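Local coordinates for GDSL-esterase (Pseudoalteromonas sp., PDB 3HP4), which probably hydrolyses carboxylic esters as a GDSL (SGNH-family) hydrolase from a psychrotrophic bacterium, and may act as a lysophospholipase, at residues A[4-9]-A[56-61]; A[48-53]-A[76-81]; A[70-75]-A[94-99]; A[106-111]-A[127-132]. All coordinates share one frame; numbering follows the deposited sequence.

Contact 1 of 4, residues A[4-9]-A[56-61]; sequences TILILG and RRLDAL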
loop_
_atom_site.group_PDB
_atom_site.type_symbol
_atom_site.label_atom_id
_atom_site.label_comp_id
_atom_site.label_asym_id
_atom_site.label_seq_id
_atom_site.Cartn_x
_atom_site.Cartn_y
_atom_site.Cartn_z
ATOM N N THR A 4 0.215 1.416 15.883
ATOM C CA THR A 4 -0.781 0.570 15.246
ATOM C C THR A 4 -1.016 1.114 13.833
ATOM O O THR A 4 -1.527 2.262 13.670
ATOM C CB THR A 4 -2.048 0.634 16.063
ATOM O OG1 THR A 4 -1.789 0.088 17.369
ATOM C CG2 THR A 4 -3.143 -0.180 15.371
ATOM N N ILE A 5 -0.741 0.285 12.859
ATOM C CA ILE A 5 -0.731 0.728 11.452
ATOM C C ILE A 5 -1.849 0.035 10.705
ATOM O O ILE A 5 -1.841 -1.183 10.578
ATOM C CB ILE A 5 0.624 0.374 10.766
ATOM C CG1 ILE A 5 1.772 0.920 11.559
ATOM C CG2 ILE A 5 0.596 0.989 9.340
ATOM C CD1 ILE A 5 3.178 0.523 10.978
ATOM N N LEU A 6 -2.799 0.810 10.201
ATOM C CA LEU A 6 -3.842 0.292 9.303
ATOM C C LEU A 6 -3.290 0.229 7.901
ATOM O O LEU A 6 -2.887 1.282 7.350
ATOM C CB LEU A 6 -5.049 1.245 9.381
ATOM C CG LEU A 6 -6.239 0.831 8.509
ATOM C CD1 LEU A 6 -6.927 -0.395 9.121
ATOM C CD2 LEU A 6 -7.249 1.971 8.411
ATOM N N ILE A 7 -3.263 -0.950 7.304
ATOM C CA ILE A 7 -2.740 -1.194 5.943
ATOM C C ILE A 7 -3.940 -1.124 5.007
ATOM O O ILE A 7 -4.796 -2.040 5.036
ATOM C CB ILE A 7 -2.039 -2.605 5.848
ATOM C CG1 ILE A 7 -0.974 -2.786 6.926
ATOM C CG2 ILE A 7 -1.401 -2.851 4.440
ATOM C CD1 ILE A 7 0.234 -1.819 6.762
ATOM N N LEU A 8 -4.041 -0.074 4.215
ATOM C CA LEU A 8 -5.180 0.110 3.312
ATOM C C LEU A 8 -4.652 -0.182 1.912
ATOM O O LEU A 8 -4.231 0.705 1.177
ATOM C CB LEU A 8 -5.709 1.527 3.458
ATOM C CG LEU A 8 -7.073 1.802 2.827
ATOM C CD1 LEU A 8 -8.189 1.163 3.686
ATOM C CD2 LEU A 8 -7.258 3.318 2.708
ATOM N N GLY A 9 -4.674 -1.484 1.572
ATOM C CA GLY A 9 -4.072 -1.967 0.312
ATOM C C GLY A 9 -5.042 -2.693 -0.573
ATOM O O GLY A 9 -6.262 -2.735 -0.355
ATOM N N ARG A 56 -14.712 5.088 0.266
ATOM C CA ARG A 56 -16.017 4.780 0.815
ATOM C C ARG A 56 -15.951 3.976 2.114
ATOM O O ARG A 56 -16.904 3.963 2.881
ATOM C CB ARG A 56 -16.844 3.990 -0.220
ATOM C CG ARG A 56 -17.281 4.799 -1.425
ATOM C CD ARG A 56 -18.184 3.948 -2.358
ATOM N NE ARG A 56 -17.402 3.232 -3.375
ATOM C CZ ARG A 56 -17.046 3.736 -4.560
ATOM N NH1 ARG A 56 -17.408 4.971 -4.913
ATOM N NH2 ARG A 56 -16.330 2.999 -5.407
ATOM N N ARG A 57 -14.830 3.318 2.382
ATOM C CA ARG A 57 -14.666 2.454 3.557
ATOM C C ARG A 57 -13.910 3.111 4.701
ATOM O O ARG A 57 -13.942 2.625 5.841
ATOM C CB ARG A 57 -13.887 1.188 3.107
ATOM C CG ARG A 57 -14.705 0.236 2.249
ATOM C CD ARG A 57 -13.858 -0.787 1.510
ATOM N NE ARG A 57 -12.981 -1.436 2.451
ATOM C CZ ARG A 57 -11.648 -1.546 2.335
ATOM N NH1 ARG A 57 -10.953 -1.098 1.280
ATOM N NH2 ARG A 57 -11.035 -2.125 3.336
ATOM N N LEU A 58 -13.159 4.181 4.413
ATOM C CA LEU A 58 -12.161 4.579 5.384
ATOM C C LEU A 58 -12.740 5.181 6.651
ATOM O O LEU A 58 -12.189 4.930 7.735
ATOM C CB LEU A 58 -11.143 5.537 4.709
ATOM C CG LEU A 58 -10.042 5.987 5.670
ATOM C CD1 LEU A 58 -9.167 4.859 6.195
ATOM C CD2 LEU A 58 -9.117 7.031 4.939
ATOM N N ASP A 59 -13.788 5.979 6.555
ATOM C CA ASP A 59 -14.332 6.548 7.787
ATOM C C ASP A 59 -14.676 5.464 8.795
ATOM O O ASP A 59 -14.371 5.596 9.989
ATOM C CB ASP A 59 -15.614 7.356 7.520
ATOM C CG ASP A 59 -15.370 8.682 6.795
ATOM O OD1 ASP A 59 -14.318 9.309 6.945
ATOM O OD2 ASP A 59 -16.325 9.109 6.093
ATOM N N ALA A 60 -15.328 4.415 8.319
ATOM C CA ALA A 60 -15.690 3.320 9.230
ATOM C C ALA A 60 -14.491 2.613 9.813
ATOM O O ALA A 60 -14.487 2.286 11.005
ATOM C CB ALA A 60 -16.618 2.361 8.533
ATOM N N LEU A 61 -13.430 2.385 9.007
ATOM C CA LEU A 61 -12.224 1.771 9.542
ATOM C C LEU A 61 -11.526 2.637 10.585
ATOM O O LEU A 61 -11.013 2.149 11.578
ATOM C CB LEU A 61 -11.198 1.452 8.425
ATOM C CG LEU A 61 -11.697 0.411 7.468
ATOM C CD1 LEU A 61 -10.817 0.445 6.186
ATOM C CD2 LEU A 61 -11.612 -0.950 8.099
HETATM O O HOH W 1 -8.070 -1.295 1.257
#
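In the alpha/beta core of the SGNH hydrolase fold, L6 and L8 on strand 3-9 rest against L58 and L61 on helix 51-65; the short axes of 4-9 and 56-61 run almost antiparallel, at 168°. Methyl groups do most of the touching. L6 sends its CD2 branch into the angle between the two helix leucines, 4.1 Å from L58 CD1 and 4.0 Å from L61 CB, and it meets the L61 side chain at about a right angle. L8 divides its work: L8 CD1 closes on L61 CD1 at 3.7 Å, while L8 CD2 looks to L58 CD1 at 4.3 Å. With CG of L8 anti to the backbone N (chi1 -167°), the isobutyl group reaches across to the helix, its fork opening there.

At the G9 end the interface turns polar. A water donates to G9 O (2.8 Å) and accepts from R57 NH1 (2.9 Å), lying in the guanidinium plane at its edge. R57 is also held by a salt bridge to E49 and by a hydrogen bond from NH2 to A44 O, and R57 NH1 lies 4.3 Å from L8 CD1. L95 of helix 85-101 touches both L8 and L58. Strand and helix are therefore joined by dispersion and exclusion of water along the leucines, with direct polar linkage replaced by a single water at the end.

Contact 2 of 4, residues A[48-53]-A[76-81]; sequences GETSGG and ANDGLR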
loop_
_atom_site.group_PDB
_atom_site.type_symbol
_atom_site.label_atom_id
_atom_site.label_comp_id
_atom_site.label_asym_id
_atom_site.label_seq_id
_atom_site.Cartn_x
_atom_site.Cartn_y
_atom_site.Cartn_z
ATOM N N GLY A 48 -8.611 -6.072 -5.685
ATOM C CA GLY A 48 -9.345 -5.276 -6.656
ATOM C C GLY A 48 -9.707 -3.884 -6.152
ATOM O O GLY A 48 -10.334 -3.119 -6.875
ATOM N N GLU A 49 -9.303 -3.510 -4.944
ATOM C CA GLU A 49 -9.692 -2.198 -4.417
ATOM C C GLU A 49 -9.110 -1.051 -5.240
ATOM O O GLU A 49 -7.985 -1.129 -5.710
ATOM C CB GLU A 49 -9.267 -2.053 -2.951
ATOM C CG GLU A 49 -9.851 -0.854 -2.262
ATOM C CD GLU A 49 -11.348 -0.813 -2.332
ATOM O OE1 GLU A 49 -11.921 -0.551 -3.398
ATOM O OE2 GLU A 49 -12.016 -1.040 -1.311
ATOM N N THR A 50 -9.900 0.000 -5.390
ATOM C CA THR A 50 -9.487 1.215 -6.094
ATOM C C THR A 50 -9.417 2.345 -5.062
ATOM O O THR A 50 -9.908 2.249 -3.931
ATOM C CB THR A 50 -10.519 1.603 -7.159
ATOM O OG1 THR A 50 -11.790 1.821 -6.507
ATOM C CG2 THR A 50 -10.614 0.510 -8.217
ATOM N N SER A 51 -8.876 3.480 -5.497
ATOM C CA SER A 51 -8.811 4.635 -4.624
ATOM C C SER A 51 -10.225 5.084 -4.197
ATOM O O SER A 51 -10.446 5.423 -3.026
ATOM C CB SER A 51 -8.040 5.774 -5.300
ATOM O OG SER A 51 -8.689 6.287 -6.428
ATOM N N GLY A 52 -11.173 5.031 -5.125
ATOM C CA GLY A 52 -12.535 5.490 -4.793
ATOM C C GLY A 52 -13.239 4.476 -3.922
ATOM O O GLY A 52 -13.991 4.859 -3.017
ATOM N N GLY A 53 -13.000 3.186 -4.104
ATOM C CA GLY A 53 -13.634 2.193 -3.215
ATOM C C GLY A 53 -13.137 2.305 -1.803
ATOM O O GLY A 53 -13.906 2.184 -0.804
ATOM N N ALA A 76 -2.997 0.987 -8.061
ATOM C CA ALA A 76 -2.665 0.096 -9.166
ATOM C C ALA A 76 -3.911 -0.264 -9.933
ATOM O O ALA A 76 -3.873 -0.355 -11.178
ATOM C CB ALA A 76 -1.960 -1.208 -8.639
ATOM N N ASN A 77 -5.028 -0.554 -9.274
ATOM C CA ASN A 77 -6.238 -0.931 -10.016
ATOM C C ASN A 77 -6.770 0.216 -10.833
ATOM O O ASN A 77 -7.190 -0.014 -11.984
ATOM C CB ASN A 77 -7.248 -1.600 -9.085
ATOM C CG ASN A 77 -6.735 -2.947 -8.628
ATOM O OD1 ASN A 77 -6.251 -3.756 -9.442
ATOM N ND2 ASN A 77 -6.818 -3.179 -7.351
ATOM N N ASP A 78 -6.724 1.423 -10.312
ATOM C CA ASP A 78 -7.136 2.581 -11.107
ATOM C C ASP A 78 -6.263 2.691 -12.376
ATOM O O ASP A 78 -6.771 2.885 -13.480
ATOM C CB ASP A 78 -7.003 3.847 -10.293
ATOM C CG ASP A 78 -8.161 4.080 -9.368
ATOM O OD1 ASP A 78 -9.260 3.496 -9.499
ATOM O OD2 ASP A 78 -7.969 4.942 -8.510
ATOM N N GLY A 79 -4.953 2.558 -12.219
ATOM C CA GLY A 79 -4.030 2.708 -13.361
ATOM C C GLY A 79 -4.123 1.577 -14.340
ATOM O O GLY A 79 -4.035 1.791 -15.552
ATOM N N LEU A 80 -4.287 0.339 -13.873
ATOM C CA LEU A 80 -4.507 -0.805 -14.798
ATOM C C LEU A 80 -5.748 -0.658 -15.590
ATOM O O LEU A 80 -5.832 -1.208 -16.691
ATOM C CB LEU A 80 -4.547 -2.108 -13.990
ATOM C CG LEU A 80 -3.177 -2.454 -13.428
ATOM C CD1 LEU A 80 -3.299 -3.602 -12.404
ATOM C CD2 LEU A 80 -2.151 -2.819 -14.527
ATOM N N ARG A 81 -6.724 0.072 -15.101
ATOM C CA ARG A 81 -7.976 0.300 -15.761
ATOM C C ARG A 81 -7.974 1.596 -16.600
ATOM O O ARG A 81 -8.961 1.948 -17.241
ATOM C CB ARG A 81 -9.081 0.261 -14.688
ATOM C CG ARG A 81 -9.247 -1.159 -14.100
ATOM C CD ARG A 81 -10.094 -1.161 -12.862
ATOM N NE ARG A 81 -11.498 -1.111 -13.239
ATOM C CZ ARG A 81 -12.506 -1.265 -12.392
ATOM N NH1 ARG A 81 -12.281 -1.496 -11.101
ATOM N NH2 ARG A 81 -13.750 -1.204 -12.855
HETATM O O HOH W 2 -10.527 -3.234 -9.680
HETATM O O HOH W 3 -5.446 -0.227 -6.285
HETATM O O HOH W 4 -11.222 4.938 -8.020
#
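The side-chain amide of N77 donates to E49 O, which lies in the amide plane, and the carboxylate of D78 is met at OD2 by S51 OG nearly along the C-O direction. The guanidinium of R81 is approached obliquely by the T50 methyl, CG2. This is probably the oxyanion-hole region of the SGNH fold: G48 N and N77 ND2 both hydrogen-bond to the phosphonate oxygen O1P of the modified serine at position 11, consistent with the family's oxyanion-hole glycine and asparagine.

The bond from N77 ND2 to E49 O is 2.9 Å long and almost straight at 176°, although the donor sits 38° out of the carbonyl plane. A water accepts from N77 N and donates to the same E49 O at 2.8 Å. A leucine in place of N77 would probably cost E49 O its amide donor and take one donor from the phosphonate oxygen.

D78 and R81 are each modelled in two conformers; in the one described, S51 OG donates to D78 OD2 at 2.6 Å. That hydroxyl also pairs with N91 of helix 85-101, which helps fix its rotation. The E49 side chain turns away; OE2 keeps its bridge to R57, while OE1 accepts T50 N through its anti lone pair. T50 is the N-cap of helix 51-65. Its OG1, set between the backbone N and carbonyl carbon (chi1 59°), takes the capping bond from G53 N, with T50 OG1 3.0 Å from G53 N.

Contact 3 of 4, residues A[70-75]-A[94-99]; sequences VLIELG and ALVKKS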
loop_
_atom_site.group_PDB
_atom_site.type_symbol
_atom_site.label_atom_id
_atom_site.label_comp_id
_atom_site.label_asym_id
_atom_site.label_seq_id
_atom_site.Cartn_x
_atom_site.Cartn_y
_atom_site.Cartn_z
ATOM N N VAL A 70 -1.631 5.195 9.240
ATOM C CA VAL A 70 -2.326 4.590 8.077
ATOM C C VAL A 70 -1.332 4.501 6.952
ATOM O O VAL A 70 -0.672 5.510 6.641
ATOM C CB VAL A 70 -3.544 5.446 7.660
ATOM C CG1 VAL A 70 -4.143 4.912 6.378
ATOM C CG2 VAL A 70 -4.651 5.448 8.755
ATOM N N LEU A 71 -1.223 3.342 6.352
ATOM C CA LEU A 71 -0.309 3.108 5.205
ATOM C C LEU A 71 -1.154 2.735 4.026
ATOM O O LEU A 71 -1.791 1.674 4.009
ATOM C CB LEU A 71 0.636 1.953 5.613
ATOM C CG LEU A 71 1.910 1.735 4.784
ATOM C CD1 LEU A 71 2.881 0.769 5.493
ATOM C CD2 LEU A 71 1.533 1.193 3.416
ATOM N N ILE A 72 -1.199 3.636 3.034
ATOM C CA ILE A 72 -1.996 3.457 1.816
ATOM C C ILE A 72 -1.177 2.787 0.740
ATOM O O ILE A 72 -0.067 3.252 0.423
ATOM C CB ILE A 72 -2.498 4.828 1.376
ATOM C CG1 ILE A 72 -3.414 5.416 2.433
ATOM C CG2 ILE A 72 -3.229 4.697 0.016
ATOM C CD1 ILE A 72 -3.620 6.937 2.245
ATOM N N GLU A 73 -1.675 1.668 0.194
ATOM C CA GLU A 73 -1.047 1.010 -0.972
ATOM C C GLU A 73 -2.162 0.787 -1.966
ATOM O O GLU A 73 -2.747 -0.309 -2.064
ATOM C CB GLU A 73 -0.400 -0.294 -0.498
ATOM C CG GLU A 73 0.209 -1.138 -1.623
ATOM C CD GLU A 73 -0.764 -2.133 -2.227
ATOM O OE1 GLU A 73 -1.350 -2.985 -1.490
ATOM O OE2 GLU A 73 -0.913 -2.142 -3.500
ATOM N N LEU A 74 -2.503 1.854 -2.703
ATOM C CA LEU A 74 -3.645 1.871 -3.608
ATOM C C LEU A 74 -3.334 2.661 -4.836
ATOM O O LEU A 74 -2.506 3.583 -4.856
ATOM C CB LEU A 74 -4.858 2.517 -2.935
ATOM C CG LEU A 74 -5.467 1.713 -1.791
ATOM C CD1 LEU A 74 -6.555 2.562 -1.109
ATOM C CD2 LEU A 74 -6.090 0.386 -2.267
ATOM N N GLY A 75 -4.048 2.314 -5.887
ATOM C CA GLY A 75 -4.002 3.053 -7.160
ATOM C C GLY A 75 -3.653 2.130 -8.285
ATOM O O GLY A 75 -4.010 2.433 -9.434
ATOM N N ALA A 94 -8.018 12.775 -0.547
ATOM C CA ALA A 94 -9.085 12.721 0.465
ATOM C C ALA A 94 -8.826 11.600 1.429
ATOM O O ALA A 94 -9.115 11.760 2.643
ATOM C CB ALA A 94 -10.429 12.562 -0.246
ATOM N N LEU A 95 -8.316 10.437 1.013
ATOM C CA LEU A 95 -7.962 9.362 1.916
ATOM C C LEU A 95 -6.935 9.837 2.891
ATOM O O LEU A 95 -7.044 9.552 4.115
ATOM C CB LEU A 95 -7.414 8.085 1.206
ATOM C CG LEU A 95 -8.366 7.242 0.377
ATOM C CD1 LEU A 95 -7.663 6.233 -0.516
ATOM C CD2 LEU A 95 -9.337 6.550 1.349
ATOM N N VAL A 96 -5.885 10.503 2.421
ATOM C CA VAL A 96 -4.843 11.010 3.320
ATOM C C VAL A 96 -5.419 12.016 4.278
ATOM O O VAL A 96 -5.153 11.941 5.499
ATOM C CB VAL A 96 -3.715 11.643 2.479
ATOM C CG1 VAL A 96 -2.748 12.323 3.388
ATOM C CG2 VAL A 96 -2.996 10.543 1.646
ATOM N N LYS A 97 -6.221 12.962 3.811
ATOM C CA LYS A 97 -6.738 13.995 4.688
ATOM C C LYS A 97 -7.694 13.438 5.713
ATOM O O LYS A 97 -7.686 13.882 6.867
ATOM C CB LYS A 97 -7.370 15.151 3.926
ATOM C CG LYS A 97 -6.294 15.904 3.178
ATOM C CD LYS A 97 -6.787 17.171 2.557
ATOM C CE LYS A 97 -5.611 18.060 2.098
ATOM N NZ LYS A 97 -6.144 19.394 1.657
ATOM N N LYS A 98 -8.499 12.428 5.377
ATOM C CA LYS A 98 -9.381 11.807 6.378
ATOM C C LYS A 98 -8.537 11.113 7.455
ATOM O O LYS A 98 -8.818 11.233 8.662
ATOM C CB LYS A 98 -10.266 10.747 5.715
ATOM C CG LYS A 98 -11.453 11.223 4.987
ATOM C CD LYS A 98 -12.202 9.979 4.424
ATOM C CE LYS A 98 -13.420 10.361 3.589
ATOM N NZ LYS A 98 -14.520 10.916 4.400
ATOM N N SER A 99 -7.483 10.425 7.054
ATOM C CA SER A 99 -6.621 9.788 8.028
ATOM C C SER A 99 -5.946 10.789 8.956
ATOM O O SER A 99 -5.919 10.597 10.195
ATOM C CB SER A 99 -5.578 8.911 7.329
ATOM O OG SER A 99 -6.155 7.933 6.481
#
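I72, on strand 69-73, drives its CD1 methyl toward V96 and L95 of helix 85-101, and this forms the middle of an apolar seam. I72 CD1 lies 3.7 Å from V96 CG2, the two side chains meeting at about a right angle, and 4.1 Å from L95 CB. The chi1 of -63° puts I72 CG1 anti to the carbonyl carbon, and the extended chi2 of 163° then carries CD1 out to the helix. Further along the chain, L74 and L95 touch with one methyl each, L74 CD1 to L95 CD1 at 3.9 Å.

The other kind of interaction is a hydroxyl set against hydrocarbon. V70 packs on S99, with V70 CG1 3.6 Å and V70 CG2 3.7 Å from S99 OG. In the conformer described, one of two modelled, S99 OG turns back to donate to L95 O at 3.0 Å, from the opposite face of that carbonyl to S99 N. In this conformer the hydroxyl is satisfied within its own helix.

The short axes of 70-73 and 94-99 differ by 171° in direction, as expected where a crossover helix covers a parallel sheet. On one side L95 and S99 reach L58 of helix 51-65, and L95 also touches L8 of strand 3-9. On the other, I72 packs on T106 and L108 of strand 105-109, which leaves strand 69-73 enclosed between two sheet neighbours beneath its helix.

Contact 4 of 4, residues A[106-111]-A[127-132]; sequences TALMEI and SSFTQI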
loop_
_atom_site.group_PDB
_atom_site.type_symbol
_atom_site.label_atom_id
_atom_site.label_comp_id
_atom_site.label_asym_id
_atom_site.label_seq_id
_atom_site.Cartn_x
_atom_site.Cartn_y
_atom_site.Cartn_z
ATOM N N THR A 106 0.253 9.429 8.256
ATOM C CA THR A 106 -0.157 8.740 7.036
ATOM C C THR A 106 0.999 8.589 6.086
ATOM O O THR A 106 1.765 9.562 5.852
ATOM C CB THR A 106 -1.302 9.522 6.379
ATOM O OG1 THR A 106 -2.368 9.618 7.353
ATOM C CG2 THR A 106 -1.871 8.793 5.197
ATOM N N ALA A 107 1.132 7.404 5.497
ATOM C CA ALA A 107 2.107 7.120 4.435
ATOM C C ALA A 107 1.371 6.684 3.225
ATOM O O ALA A 107 0.278 6.081 3.291
ATOM C CB ALA A 107 3.085 6.016 4.904
ATOM N N LEU A 108 1.967 6.970 2.069
ATOM C CA LEU A 108 1.444 6.640 0.764
ATOM C C LEU A 108 2.519 5.918 -0.018
ATOM O O LEU A 108 3.592 6.489 -0.224
ATOM C CB LEU A 108 1.127 8.008 0.083
ATOM C CG LEU A 108 0.529 7.963 -1.278
ATOM C CD1 LEU A 108 -0.858 7.254 -1.324
ATOM C CD2 LEU A 108 0.399 9.378 -1.870
ATOM N N MET A 109 2.245 4.716 -0.483
ATOM C CA MET A 109 3.223 4.012 -1.325
ATOM C C MET A 109 3.153 4.487 -2.763
ATOM O O MET A 109 2.058 4.557 -3.365
ATOM C CB MET A 109 2.959 2.512 -1.261
ATOM C CG MET A 109 4.080 1.710 -1.933
ATOM S SD MET A 109 3.973 -0.041 -1.598
ATOM C CE MET A 109 4.462 -0.007 0.130
ATOM N N GLU A 110 4.284 4.815 -3.337
ATOM C CA GLU A 110 4.467 5.082 -4.781
ATOM C C GLU A 110 4.036 3.814 -5.537
ATOM O O GLU A 110 4.449 2.712 -5.102
ATOM C CB GLU A 110 5.951 5.462 -5.044
ATOM C CG GLU A 110 6.123 6.084 -6.400
ATOM C CD GLU A 110 7.450 6.663 -6.520
ATOM O OE1 GLU A 110 8.435 5.969 -6.017
ATOM O OE2 GLU A 110 7.507 7.775 -7.018
ATOM N N ILE A 111 3.286 3.908 -6.610
ATOM C CA ILE A 111 2.873 2.722 -7.393
ATOM C C ILE A 111 3.380 2.936 -8.809
ATOM O O ILE A 111 3.394 4.088 -9.305
ATOM C CB ILE A 111 1.369 2.557 -7.375
ATOM C CG1 ILE A 111 0.759 2.575 -5.985
ATOM C CG2 ILE A 111 0.954 1.256 -8.112
ATOM C CD1 ILE A 111 1.212 1.396 -5.012
ATOM N N SER A 127 3.885 9.859 -10.923
ATOM C CA SER A 127 4.212 11.153 -10.382
ATOM C C SER A 127 3.108 11.708 -9.518
ATOM O O SER A 127 3.368 12.555 -8.612
ATOM C CB SER A 127 4.661 12.095 -11.485
ATOM O OG SER A 127 3.566 12.402 -12.326
ATOM N N SER A 128 1.870 11.251 -9.692
ATOM C CA SER A 128 0.821 11.799 -8.865
ATOM C C SER A 128 1.059 11.478 -7.379
ATOM O O SER A 128 0.640 12.276 -6.529
ATOM C CB SER A 128 -0.570 11.293 -9.305
ATOM O OG SER A 128 -0.745 9.929 -8.944
ATOM N N PHE A 129 1.714 10.379 -7.040
ATOM C CA PHE A 129 1.941 10.065 -5.626
ATOM C C PHE A 129 2.889 11.098 -5.007
ATOM O O PHE A 129 2.647 11.532 -3.867
ATOM C CB PHE A 129 2.489 8.644 -5.460
ATOM C CG PHE A 129 1.534 7.581 -5.956
ATOM C CD1 PHE A 129 0.474 7.145 -5.157
ATOM C CD2 PHE A 129 1.585 7.141 -7.254
ATOM C CE1 PHE A 129 -0.438 6.239 -5.653
ATOM C CE2 PHE A 129 0.629 6.263 -7.748
ATOM C CZ PHE A 129 -0.384 5.829 -6.946
ATOM N N THR A 130 3.900 11.530 -5.752
ATOM C CA THR A 130 4.806 12.581 -5.247
ATOM C C THR A 130 3.989 13.869 -5.052
ATOM O O THR A 130 4.154 14.574 -4.043
ATOM C CB THR A 130 5.877 12.837 -6.213
ATOM O OG1 THR A 130 6.605 11.587 -6.363
ATOM C CG2 THR A 130 6.850 13.894 -5.730
ATOM N N GLN A 131 3.131 14.227 -5.983
ATOM C CA GLN A 131 2.320 15.442 -5.835
ATOM C C GLN A 131 1.385 15.389 -4.641
ATOM O O GLN A 131 1.263 16.379 -3.900
ATOM C CB GLN A 131 1.521 15.656 -7.132
ATOM C CG GLN A 131 2.438 15.956 -8.335
ATOM C CD GLN A 131 1.763 15.729 -9.617
ATOM O OE1 GLN A 131 0.618 16.152 -9.768
ATOM N NE2 GLN A 131 2.473 15.137 -10.564
ATOM N N ILE A 132 0.795 14.220 -4.348
ATOM C CA ILE A 132 -0.076 14.103 -3.166
ATOM C C ILE A 132 0.765 14.266 -1.951
ATOM O O ILE A 132 0.326 14.957 -0.978
ATOM C CB ILE A 132 -0.738 12.731 -3.171
ATOM C CG1 ILE A 132 -1.702 12.598 -4.344
ATOM C CG2 ILE A 132 -1.472 12.462 -1.854
ATOM C CD1 ILE A 132 -2.002 11.146 -4.724
#
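F129 and I132 of helix 119-136 pack on L108 and I111, joining strand 105-109 and the residues after it to the helix of a beta-alpha-beta crossover that leads into strand 139-141. The first shell surrounds the F129 ring. One face takes backbone, the E110-I111 peptide, with I111 N 3.6 Å above the plane of F129 and offset toward the rim. L108 CG comes in at the edge, 4.0 Å from F129 CD1, and I111 CG1 reaches F129 CZ at 3.6 Å. M109 O comes obliquely to 3.5 Å from F129 CD1. On the opposite ring face stands S128 OG of the same helix, in one of that residue's two modelled conformers.

A chi1 of -178° turns L108 across to the helix, one methyl by the ring and the other by I132. Shrinking F129 to an alanine would probably open a gap beneath the E110-I111 peptide and leave L108 and I111 without their shared partner.

Further out, F125 meets the F129 ring edge-to-face and L140 of strand 139-141 touches it. I111 O accepts a hydrogen bond from T126 OG1, pinning this segment to the helix. Beside the ring, L108 CD2 lies 3.6 Å from I132 CG2.

Contacts 1, 3 and 4 are buried and repeat one theme, a strand of the same parallel sheet covered by a nearly antiparallel helix; contact 2 is partly exposed and lies at the active-site end. Those three rest mainly on apolar side chains, with an aromatic ring added in contact 4, whereas contact 2 is held by hydrogen bonds and waters. Contacts 1 and 2 share helix 51-65 and are tied by the R57-E49 salt bridge. Backbone pairing carries the sheet from contact 1 to contact 3 through L6 and L8 with L71, and on to contact 4 through V70 and I72 with A107. A76 against I111 joins contacts 2 and 4.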